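Local coordinates for uncharacterized protein (Legionella pneumophila subsp. pneumophila str. Philadelphia 1, PDB 4RXI), which is of unknown function but is the C-terminal domain of a Legionella protein, perhaps an effector, that probably also carries a peptidase-like domain, at residues Ala113-Leu118 with Thr134-Ile139. Residues are numbered along the deposited sequence; the frame is centred on the assembly and turned at random.
Sequences ALVDRL and TLKEQI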
loop_
_atom_site.group_PDB
_atom_site.type_symbol
_atom_site.label_atom_id
_atom_site.label_comp_id
_atom_site.label_asym_id
_atom_site.label_seq_id
_atom_site.Cartn_x
_atom_site.Cartn_y
_atom_site.Cartn_z
ATOM N N ALA A 113 7.374 -1.516 9.696
ATOM C CA ALA A 113 8.412 -1.145 8.735
ATOM C C ALA A 113 7.869 -1.200 7.313
ATOM O O ALA A 113 8.187 -0.345 6.500
ATOM C CB ALA A 113 9.616 -2.058 8.867
ATOM N N LEU A 114 7.067 -2.220 7.007
ATOM C CA LEU A 114 6.448 -2.333 5.678
ATOM C C LEU A 114 5.556 -1.129 5.351
ATOM O O LEU A 114 5.612 -0.575 4.236
ATOM C CB LEU A 114 5.636 -3.637 5.575
ATOM C CG LEU A 114 4.933 -3.921 4.240
ATOM C CD1 LEU A 114 5.860 -3.673 3.032
ATOM C CD2 LEU A 114 4.419 -5.373 4.232
ATOM N N VAL A 115 4.711 -0.711 6.287
ATOM C CA VAL A 115 3.828 0.390 5.944
ATOM C C VAL A 115 4.612 1.703 5.926
ATOM O O VAL A 115 4.217 2.640 5.240
ATOM C CB VAL A 115 2.609 0.503 6.886
ATOM C CG1 VAL A 115 1.781 -0.782 6.833
ATOM C CG2 VAL A 115 3.034 0.808 8.290
ATOM N N ASP A 116 5.740 1.777 6.640
ATOM C CA ASP A 116 6.612 2.957 6.506
ATOM C C ASP A 116 7.210 3.039 5.104
ATOM O O ASP A 116 7.321 4.128 4.544
ATOM C CB ASP A 116 7.752 2.943 7.531
ATOM C CG ASP A 116 7.339 3.505 8.883
ATOM O OD1 ASP A 116 6.341 4.251 8.941
ATOM O OD2 ASP A 116 8.018 3.201 9.888
ATOM N N ARG A 117 7.650 1.897 4.573
ATOM C CA ARG A 117 8.119 1.836 3.190
ATOM C C ARG A 117 7.034 2.354 2.246
ATOM O O ARG A 117 7.288 3.216 1.395
ATOM C CB ARG A 117 8.514 0.393 2.817
ATOM C CG ARG A 117 8.877 0.193 1.338
ATOM C CD ARG A 117 10.334 0.652 1.002
ATOM N NE ARG A 117 10.706 0.216 -0.347
ATOM C CZ ARG A 117 10.584 0.940 -1.462
ATOM N NH1 ARG A 117 10.138 2.200 -1.443
ATOM N NH2 ARG A 117 10.928 0.399 -2.620
ATOM N N LEU A 118 5.819 1.825 2.407
ATOM C CA LEU A 118 4.687 2.236 1.576
ATOM C C LEU A 118 4.394 3.725 1.733
ATOM O O LEU A 118 4.170 4.429 0.748
ATOM C CB LEU A 118 3.445 1.416 1.925
ATOM C CG LEU A 118 3.559 -0.050 1.515
ATOM C CD1 LEU A 118 2.449 -0.875 2.160
ATOM C CD2 LEU A 118 3.492 -0.132 -0.003
ATOM N N THR A 134 0.672 9.351 9.815
ATOM C CA THR A 134 1.336 8.283 9.081
ATOM C C THR A 134 0.399 7.108 8.879
ATOM O O THR A 134 -0.621 6.975 9.565
ATOM C CB THR A 134 2.610 7.792 9.801
ATOM O OG1 THR A 134 2.246 7.149 11.027
ATOM C CG2 THR A 134 3.547 8.963 10.097
ATOM N N LEU A 135 0.754 6.250 7.932
ATOM C CA LEU A 135 0.011 5.027 7.684
ATOM C C LEU A 135 -0.045 4.115 8.913
ATOM O O LEU A 135 -1.074 3.489 9.164
ATOM C CB LEU A 135 0.640 4.295 6.511
ATOM C CG LEU A 135 -0.260 3.789 5.399
ATOM C CD1 LEU A 135 -1.423 4.735 5.123
ATOM C CD2 LEU A 135 0.597 3.606 4.164
ATOM N N LYS A 136 1.063 4.035 9.660
ATOM C CA LYS A 136 1.128 3.302 10.938
ATOM C C LYS A 136 -0.022 3.651 11.860
ATOM O O LYS A 136 -0.644 2.785 12.463
ATOM C CB LYS A 136 2.410 3.629 11.713
ATOM C CG LYS A 136 3.723 3.194 11.127
ATOM C CD LYS A 136 4.784 3.330 12.217
ATOM C CE LYS A 136 5.796 4.445 11.960
ATOM N NZ LYS A 136 5.207 5.812 12.025
ATOM N N GLU A 137 -0.256 4.950 12.005
ATOM C CA GLU A 137 -1.234 5.444 12.958
ATOM C C GLU A 137 -2.652 5.182 12.462
ATOM O O GLU A 137 -3.557 4.945 13.261
ATOM C CB GLU A 137 -1.013 6.939 13.224
ATOM C CG GLU A 137 0.124 7.207 14.218
ATOM C CD GLU A 137 1.043 8.353 13.810
ATOM O OE1 GLU A 137 0.535 9.450 13.491
ATOM O OE2 GLU A 137 2.280 8.157 13.813
ATOM N N GLN A 138 -2.831 5.195 11.142
ATOM C CA GLN A 138 -4.159 5.076 10.539
ATOM C C GLN A 138 -4.658 3.635 10.495
ATOM O O GLN A 138 -5.859 3.381 10.406
ATOM C CB GLN A 138 -4.149 5.663 9.130
ATOM C CG GLN A 138 -3.926 7.167 9.088
ATOM C CD GLN A 138 -4.002 7.732 7.673
ATOM O OE1 GLN A 138 -4.960 7.478 6.936
ATOM N NE2 GLN A 138 -2.990 8.503 7.291
ATOM N N ILE A 139 -3.740 2.682 10.559
ATOM C CA ILE A 139 -4.137 1.291 10.444
ATOM C C ILE A 139 -4.256 0.673 11.830
ATOM O O ILE A 139 -3.305 0.676 12.609
ATOM C CB ILE A 139 -3.151 0.516 9.564
ATOM C CG1 ILE A 139 -3.261 1.024 8.118
ATOM C CG2 ILE A 139 -3.448 -0.974 9.610
ATOM C CD1 ILE A 139 -2.349 0.307 7.148
HETATM O O HOH W 1 3.635 4.668 8.238
#
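K136 sets off with CG beside its backbone N (chi1 -66°), then bends at chi3 (-111°) and chi4 (67°). This folds the lysine chain across the carboxylate of D116, whose CG also lies beside its own backbone N. The methylene CE thus comes closer to the carboxylate than NZ does: K136 CE lies 3.1 Å from D116 OD1. K136 NZ makes a long salt bridge to D116 OD1, at 3.6 Å, and a weak hydrogen bond to T134 OG1. A water also joins the two helices. It donates to D116 OD1 at 2.8 Å and accepts from the backbone K136 N at 3.0 Å. T134 is the N-cap of helix 135-138, though its bond to E137 N is weak.

The rest of the contact is apolar. V115 CB and L135 CB lie 4.3 Å apart. V115 CG2 packs on K136 CG at 3.8 Å. V115 CG1 faces I139 CD1 at 4.3 Å. L135 CD2 lies 4.2 Å from L118 CB.

The contact packs the last short helix of this all-helical DUF5617 domain onto helix 111-119 at a buried interface. D119 accepts from L135 N. L118 reaches helices 27-42, 55-70 and 89-104, V115 touches helix 55-70, and I139 meets M42 of helix 27-42.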